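Local atomic coordinates of pilus tip adhesin Cpa (Streptococcus pyogenes, PDB entry 4C0Z), a protein that sits at the pilus tip and can attach covalently to host cell surface targets through reactive thioester bonds, one of which belongs to this N-terminal domain. Residues I[9-14]-I[44-49]; I[21-26]-I[37-42]; I[53-58]-I[129-134]. One frame throughout, in Å; residues are numbered along the deposited sequence.

Contact 1 (I[9-14]-I[44-49])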
# COMPACT_ATOMS: atom_id res chain seq x y z
N ASN I 9 -10.24 4.62 24.99
CA ASN I 9 -9.44 5.40 25.93
C ASN I 9 -8.15 4.64 26.22
O ASN I 9 -8.10 3.78 27.11
CB ASN I 9 -10.22 5.72 27.22
CG ASN I 9 -9.54 6.73 28.13
OD1 ASN I 9 -8.34 7.03 28.01
ND2 ASN I 9 -10.30 7.28 29.06
N LYS I 10 -7.12 4.91 25.40
CA LYS I 10 -5.83 4.25 25.53
C LYS I 10 -4.73 5.27 25.75
O LYS I 10 -4.63 6.23 25.00
CB LYS I 10 -5.55 3.30 24.34
CG LYS I 10 -6.48 2.09 24.35
CD LYS I 10 -6.29 1.14 23.17
CE LYS I 10 -7.52 0.27 23.01
NZ LYS I 10 -7.42 -0.72 21.89
N GLN I 11 -3.99 5.11 26.85
CA GLN I 11 -2.88 5.99 27.23
C GLN I 11 -1.57 5.49 26.59
O GLN I 11 -1.27 4.29 26.69
CB GLN I 11 -2.76 6.03 28.76
CG GLN I 11 -1.77 7.07 29.27
CD GLN I 11 -1.63 7.14 30.79
OE1 GLN I 11 -0.94 8.00 31.34
NE2 GLN I 11 -2.27 6.26 31.52
N SER I 12 -0.81 6.39 25.97
CA SER I 12 0.45 6.03 25.31
C SER I 12 1.55 5.61 26.30
O SER I 12 1.60 6.07 27.41
CB SER I 12 0.96 7.17 24.43
OG SER I 12 2.15 6.79 23.77
N SER I 13 2.39 4.67 25.84
CA SER I 13 3.56 4.15 26.56
C SER I 13 4.81 4.74 25.88
O SER I 13 5.93 4.47 26.31
CB SER I 13 3.57 2.62 26.51
OG SER I 13 3.43 2.14 25.18
N VAL I 14 4.62 5.55 24.82
CA VAL I 14 5.72 6.17 24.08
C VAL I 14 5.83 7.69 24.35
O VAL I 14 4.91 8.46 24.03
CB VAL I 14 5.65 5.85 22.56
CG1 VAL I 14 6.85 6.44 21.83
CG2 VAL I 14 5.56 4.35 22.30
N ASN I 44 -7.35 9.91 18.52
CA ASN I 44 -7.88 10.52 19.74
C ASN I 44 -6.79 10.53 20.83
O ASN I 44 -5.77 9.83 20.70
CB ASN I 44 -9.22 9.90 20.19
CG ASN I 44 -9.14 8.68 21.07
OD1 ASN I 44 -8.27 7.84 20.96
ND2 ASN I 44 -10.12 8.54 21.92
N LEU I 45 -6.94 11.38 21.83
CA LEU I 45 -5.97 11.56 22.90
C LEU I 45 -6.63 11.27 24.26
O LEU I 45 -7.46 12.06 24.72
CB LEU I 45 -5.42 13.00 22.81
CG LEU I 45 -4.33 13.44 23.79
CD1 LEU I 45 -3.00 12.85 23.42
CD2 LEU I 45 -4.20 14.93 23.77
N ASP I 46 -6.30 10.10 24.86
CA ASP I 46 -6.80 9.58 26.14
C ASP I 46 -8.36 9.63 26.26
O ASP I 46 -8.90 10.26 27.18
CB ASP I 46 -6.13 10.30 27.35
CG ASP I 46 -4.62 10.15 27.40
OD1 ASP I 46 -4.15 9.08 27.86
OD2 ASP I 46 -3.91 11.09 26.96
N GLY I 47 -9.04 9.00 25.30
CA GLY I 47 -10.50 8.93 25.30
C GLY I 47 -11.25 10.19 24.91
O GLY I 47 -12.47 10.24 25.08
N SER I 48 -10.54 11.19 24.34
CA SER I 48 -11.13 12.45 23.88
C SER I 48 -11.96 12.21 22.62
O SER I 48 -12.08 11.06 22.16
CB SER I 48 -10.04 13.49 23.57
OG SER I 48 -9.46 13.31 22.28
N LYS I 49 -12.51 13.30 22.05
CA LYS I 49 -13.25 13.34 20.79
C LYS I 49 -12.37 12.67 19.72
O LYS I 49 -11.15 12.92 19.68
CB LYS I 49 -13.51 14.81 20.41
CG LYS I 49 -14.20 15.03 19.07
CD LYS I 49 -13.99 16.45 18.56
CE LYS I 49 -14.59 16.67 17.19
NZ LYS I 49 -16.08 16.72 17.23
O HOH W 1 -7.10 7.16 23.43
O HOH W 2 -4.24 8.46 23.68
O HOH W 3 -1.56 9.06 25.67
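The side chain of N9 lies against the peptide that joins D46 to G47, while two residues further along the D46 carboxylate comes up against Q11. N9 leans in with its CB 3.8 Å from G47 CA, a close approach made possible by the bare backbone of G47. That glycine belongs to a type I' turn running from L45 to S48, closed by the bond from S48 N to L45 O and braced by L45 N on S48 OG. D46 has its CG beside its own backbone N (chi1 -60°), which swings the carboxylate out to the flank of Q11. There OD1 of D46 rests 3.4 Å from Q11 CG and as near to the Q11 CA. The carboxylate thus meets the aliphatic base of Q11; the Q11 chain is extended past CG, and its amide plane stands 74° from the D46 carboxylate.

Three waters bridge the segments. One takes the N-H of K10 at 3.0 Å and also bonds N44 OD1 and G47 N. A second joins K10 O, 2.6 Å away, to D46 N at 2.9 Å; a third accepts from S12 N and reaches D46 OD2 only weakly. N44 ND2 gives to S48 O, which lies in the N44 amide plane, and also to P8 O.

This is surface packing. The turn links strand 41-44 to strand 51-56, with L45 against P18 and W19 at the start of strand 19-23. The 9-14 segment precedes that strand; the K10 amine bonds S66 O and Y20 OH, and K10 and S12 pack on W73 of strand 72-78.

Contact 2 (I[21-26]-I[37-42]); sequences GYDSYS and TYHNLK
Y22 and K42 form an antiparallel hydrogen-bonded pair: Y22 N gives to K42 O at 3.0 Å and K42 N returns to Y22 O at 2.9 Å. D23 and L41 form the next, non-hydrogen-bonded pair, and L41 CA makes a C-H contact with Y22 O.

Beyond the ladder, side-chain bonds take over. The D23 carboxylate, with CG anti to N (chi1 -170°), spans three donors. Its OD1 meets N40 N head-on at 2.8 Å and takes Y25 N from the opposite face of its plane; its OD2 accepts H39 ND1 at 2.8 Å from above that plane. N40 O is gripped twice by S24, through backbone N and OG. Y22 OH bonds E50, and the K42 amine N40 OD1 and Q52.

The apolar contacts involve rings. Y38 CB sits over the centre of the Y25 ring, 3.7 Å from its centroid, and the Y38 ring turns its edge to that same face, T-shaped with planes at 82°. K42 CB lies over one face of the Y22 ring at its CZ end.

Strands 19-23 and 41-44 are neighbours in the six-stranded antiparallel barrel of this thioester domain, and an Asx turn at D23 takes over where their ladder ends.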
# COMPACT_ATOMS: atom_id res chain seq x y z
N GLY I 21 -3.87 6.15 17.28
CA GLY I 21 -4.33 6.07 15.90
C GLY I 21 -4.75 4.65 15.61
O GLY I 21 -4.01 3.72 15.90
N TYR I 22 -5.95 4.47 15.08
CA TYR I 22 -6.52 3.13 14.87
C TYR I 22 -7.54 3.09 13.76
O TYR I 22 -8.06 4.12 13.34
CB TYR I 22 -7.22 2.67 16.19
CG TYR I 22 -8.19 3.70 16.77
CD1 TYR I 22 -7.71 4.82 17.45
CD2 TYR I 22 -9.56 3.58 16.58
CE1 TYR I 22 -8.58 5.78 17.96
CE2 TYR I 22 -10.44 4.55 17.07
CZ TYR I 22 -9.95 5.64 17.78
OH TYR I 22 -10.76 6.61 18.30
N ASP I 23 -7.89 1.88 13.34
CA ASP I 23 -8.95 1.69 12.39
C ASP I 23 -10.23 1.33 13.23
O ASP I 23 -10.24 0.31 13.93
CB ASP I 23 -8.57 0.56 11.40
CG ASP I 23 -9.50 0.43 10.20
OD1 ASP I 23 -10.46 1.24 10.09
OD2 ASP I 23 -9.22 -0.39 9.32
N SER I 24 -11.28 2.17 13.17
CA SER I 24 -12.54 1.94 13.88
C SER I 24 -13.48 0.99 13.09
O SER I 24 -14.51 0.57 13.64
CB SER I 24 -13.23 3.25 14.23
OG SER I 24 -13.79 3.87 13.08
N TYR I 25 -13.13 0.64 11.82
CA TYR I 25 -13.93 -0.33 11.07
C TYR I 25 -13.45 -1.68 11.59
O TYR I 25 -12.51 -2.28 11.07
CB TYR I 25 -13.73 -0.20 9.54
CG TYR I 25 -14.65 -1.13 8.78
CD1 TYR I 25 -16.03 -0.92 8.76
CD2 TYR I 25 -14.15 -2.26 8.13
CE1 TYR I 25 -16.88 -1.78 8.07
CE2 TYR I 25 -15.00 -3.13 7.44
CZ TYR I 25 -16.36 -2.87 7.40
OH TYR I 25 -17.20 -3.74 6.75
N SER I 26 -14.08 -2.11 12.69
CA SER I 26 -13.72 -3.26 13.51
C SER I 26 -15.01 -3.80 14.19
O SER I 26 -16.05 -3.16 14.10
CB SER I 26 -12.74 -2.76 14.56
OG SER I 26 -12.24 -3.80 15.37
N THR I 37 -12.98 -4.54 2.48
CA THR I 37 -11.80 -3.66 2.43
C THR I 37 -12.10 -2.20 2.87
O THR I 37 -11.41 -1.27 2.43
CB THR I 37 -11.17 -3.69 1.02
OG1 THR I 37 -12.19 -3.42 0.04
CG2 THR I 37 -10.45 -4.99 0.73
N TYR I 38 -13.08 -2.00 3.76
CA TYR I 38 -13.37 -0.66 4.25
C TYR I 38 -12.40 -0.30 5.39
O TYR I 38 -11.81 -1.19 6.01
CB TYR I 38 -14.82 -0.58 4.78
CG TYR I 38 -15.91 -0.53 3.73
CD1 TYR I 38 -15.87 0.40 2.69
CD2 TYR I 38 -17.06 -1.31 3.86
CE1 TYR I 38 -16.91 0.50 1.77
CE2 TYR I 38 -18.10 -1.22 2.94
CZ TYR I 38 -18.03 -0.32 1.90
OH TYR I 38 -19.06 -0.25 0.98
N HIS I 39 -12.25 1.00 5.64
CA HIS I 39 -11.47 1.56 6.74
C HIS I 39 -12.19 2.76 7.26
O HIS I 39 -12.92 3.41 6.50
CB HIS I 39 -10.03 1.95 6.31
CG HIS I 39 -9.26 0.79 5.78
ND1 HIS I 39 -8.65 -0.12 6.62
CD2 HIS I 39 -9.11 0.37 4.50
CE1 HIS I 39 -8.14 -1.05 5.84
NE2 HIS I 39 -8.38 -0.79 4.55
N ASN I 40 -11.98 3.05 8.54
CA ASN I 40 -12.51 4.24 9.17
C ASN I 40 -11.50 4.63 10.23
O ASN I 40 -11.66 4.32 11.41
CB ASN I 40 -13.94 4.06 9.71
CG ASN I 40 -14.61 5.37 10.05
OD1 ASN I 40 -13.96 6.42 10.23
ND2 ASN I 40 -15.93 5.34 10.16
N LEU I 41 -10.43 5.26 9.78
CA LEU I 41 -9.32 5.65 10.63
C LEU I 41 -9.63 6.83 11.49
O LEU I 41 -10.28 7.79 11.05
CB LEU I 41 -8.03 5.87 9.81
CG LEU I 41 -7.68 4.79 8.78
CD1 LEU I 41 -6.53 5.22 7.90
CD2 LEU I 41 -7.40 3.46 9.44
N LYS I 42 -9.20 6.73 12.74
CA LYS I 42 -9.43 7.76 13.75
C LYS I 42 -8.18 8.01 14.57
O LYS I 42 -7.33 7.13 14.69
CB LYS I 42 -10.57 7.33 14.69
CG LYS I 42 -11.91 8.00 14.43
CD LYS I 42 -12.68 7.47 13.25
CE LYS I 42 -14.17 7.59 13.42
NZ LYS I 42 -14.77 8.47 12.39

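Contact 3 (I[53-58]-I[129-134]). With SPD (spermidine), chain B.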
# COMPACT_ATOMS: atom_id res chain seq x y z
N ALA I 53 -9.45 10.44 10.43
CA ALA I 53 -8.08 10.39 9.91
C ALA I 53 -8.01 9.64 8.59
O ALA I 53 -8.88 8.83 8.28
CB ALA I 53 -7.15 9.75 10.93
N TYR I 54 -6.97 9.95 7.80
CA TYR I 54 -6.66 9.31 6.53
C TYR I 54 -5.18 8.98 6.57
O TYR I 54 -4.39 9.75 7.14
CB TYR I 54 -7.03 10.22 5.34
CG TYR I 54 -8.53 10.38 5.20
CD1 TYR I 54 -9.29 9.43 4.53
CD2 TYR I 54 -9.20 11.43 5.83
CE1 TYR I 54 -10.68 9.53 4.46
CE2 TYR I 54 -10.59 11.56 5.75
CZ TYR I 54 -11.33 10.60 5.07
OH TYR I 54 -12.70 10.73 4.95
N CYS I 55 -4.80 7.85 5.99
CA CYS I 55 -3.42 7.40 6.00
C CYS I 55 -2.64 7.79 4.77
O CYS I 55 -3.22 8.15 3.74
CB CYS I 55 -3.35 5.89 6.24
SG CYS I 55 -4.09 4.91 4.92
N PHE I 56 -1.32 7.67 4.86
CA PHE I 56 -0.36 7.80 3.77
C PHE I 56 0.80 6.85 4.02
O PHE I 56 0.86 6.28 5.10
CB PHE I 56 0.04 9.25 3.48
CG PHE I 56 0.77 10.05 4.53
CD1 PHE I 56 0.07 10.68 5.55
CD2 PHE I 56 2.13 10.31 4.40
CE1 PHE I 56 0.73 11.51 6.46
CE2 PHE I 56 2.79 11.14 5.31
CZ PHE I 56 2.08 11.74 6.33
N ASN I 57 1.69 6.63 3.01
CA ASN I 57 2.79 5.65 2.98
C ASN I 57 2.18 4.29 2.65
O ASN I 57 2.00 3.45 3.54
CB ASN I 57 3.62 5.58 4.26
CG ASN I 57 4.13 6.91 4.76
OD1 ASN I 57 3.73 7.39 5.81
ND2 ASN I 57 5.04 7.52 4.06
N LEU I 58 1.85 4.08 1.37
CA LEU I 58 1.21 2.85 0.90
C LEU I 58 1.99 1.58 1.15
O LEU I 58 1.39 0.51 1.19
CB LEU I 58 0.87 2.97 -0.60
CG LEU I 58 -0.25 3.91 -0.98
CD1 LEU I 58 -0.39 3.97 -2.50
CD2 LEU I 58 -1.56 3.46 -0.36
N VAL I 129 -13.53 7.01 -1.07
CA VAL I 129 -13.28 8.00 -2.13
C VAL I 129 -12.27 9.04 -1.63
O VAL I 129 -11.27 9.31 -2.32
CB VAL I 129 -14.59 8.67 -2.64
CG1 VAL I 129 -14.29 9.85 -3.56
CG2 VAL I 129 -15.46 7.66 -3.36
N THR I 130 -12.52 9.61 -0.43
CA THR I 130 -11.65 10.61 0.19
C THR I 130 -10.22 10.08 0.35
O THR I 130 -9.26 10.76 -0.04
CB THR I 130 -12.25 11.11 1.51
OG1 THR I 130 -13.62 11.44 1.30
CG2 THR I 130 -11.50 12.31 2.07
N GLN I 131 -10.09 8.86 0.88
CA GLN I 131 -8.80 8.19 1.08
C GLN I 131 -8.03 8.04 -0.24
O GLN I 131 -6.82 8.30 -0.27
CB GLN I 131 -8.98 6.84 1.80
CG GLN I 131 -7.67 6.09 2.08
CD GLN I 131 -6.79 6.83 3.05
OE1 GLN I 131 -6.97 6.72 4.26
NE2 GLN I 131 -5.85 7.63 2.54
N ASN I 132 -8.74 7.64 -1.31
CA ASN I 132 -8.17 7.50 -2.64
C ASN I 132 -7.70 8.83 -3.21
O ASN I 132 -6.64 8.87 -3.82
CB ASN I 132 -9.12 6.76 -3.58
CG ASN I 132 -8.88 5.26 -3.49
OD1 ASN I 132 -8.14 4.71 -4.28
ND2 ASN I 132 -9.38 4.59 -2.44
N ALA I 133 -8.43 9.92 -2.94
CA ALA I 133 -8.04 11.27 -3.35
C ALA I 133 -6.79 11.72 -2.55
O ALA I 133 -5.87 12.30 -3.13
CB ALA I 133 -9.19 12.24 -3.16
N ILE I 134 -6.74 11.40 -1.25
CA ILE I 134 -5.58 11.67 -0.39
C ILE I 134 -4.31 10.95 -0.91
O ILE I 134 -3.28 11.60 -1.11
CB ILE I 134 -5.88 11.33 1.11
CG1 ILE I 134 -6.91 12.35 1.75
CG2 ILE I 134 -4.59 11.20 1.95
CD1 ILE I 134 -6.43 13.81 1.89
N1 SPD B . 0.42 -4.93 0.02
C2 SPD B . 1.69 -4.23 0.17
C3 SPD B . 1.50 -2.95 1.01
C4 SPD B . 0.54 -3.15 2.17
C5 SPD B . 0.29 -1.77 2.76
N6 SPD B . -1.13 -1.50 2.92
C7 SPD B . -1.37 -0.23 3.65
C8 SPD B . -1.85 0.88 2.66
C9 SPD B . -2.07 2.23 3.42
N10 SPD B . -0.94 2.59 4.29
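Q131 grips the backbone of C55 at both ends of the residue. Its OE1 accepts from C55 N at 3.0 Å, in the carbonyl plane and on a lone pair, and its NE2 gives to C55 O at 2.9 Å, a more bent bond of 136° with the oxygen tilted from the amide plane. The Q131 chain leaves the helix with CG anti to N and then bends at chi2 (65°), which brings the amide round to the strand. It runs alongside Y54 in the opposite sense and meets that ring at its edge, with the two planes 68° apart.

Over one face of the Y54 ring lies the methyl of T130, CG2 3.9 Å from the centroid. I134 packs its CG1 on Y54 CB and its CG2 3.8 Å from C55 O.

Strand 51-56 supplies C55, the cysteine of the isoglutamyl thioester to Q204, while helix 123-138 holds the C55 backbone through Q131 and lines the spermidine pocket with W135. Bound spermidine reaches the cysteine, C9 lying 3.7 Å from C55 SG, while N10 gives a hydrogen bond to N57 O at 3.2 Å.

Further out, Y54 OH bonds Y110 O, and T130 OG1 links A126 O and Y110 N. D139, just past helix 123-138, takes the N-H groups of N57 and L58. W135 packs on C55 and L58, and spermidine is also bonded to N57 O and K60 O of the second subunit.

How the contacts relate
From the N terminus, the chain first passes through 9-14, whose partner 44-49 comes 30 residues later; contact 1 thus closes a loop that holds strands 19-23 and 41-44. Contact 2 is nested inside it, pairing those strands round the shorter loop between 26 and 37. The two touch where N44 OD1 packs on Y22 CE1. Contact 3 opens only after contact 1 has closed and brings 53-58 against helix 123-138 after a long excursion. It adjoins contact 2 across the sheet, since strands 41-44 and 51-56 are neighbours: L41 O probably bonds A53 N, and L41 CD1 packs against C55 CB. Together they run from the surface edge of the barrel to its helical side.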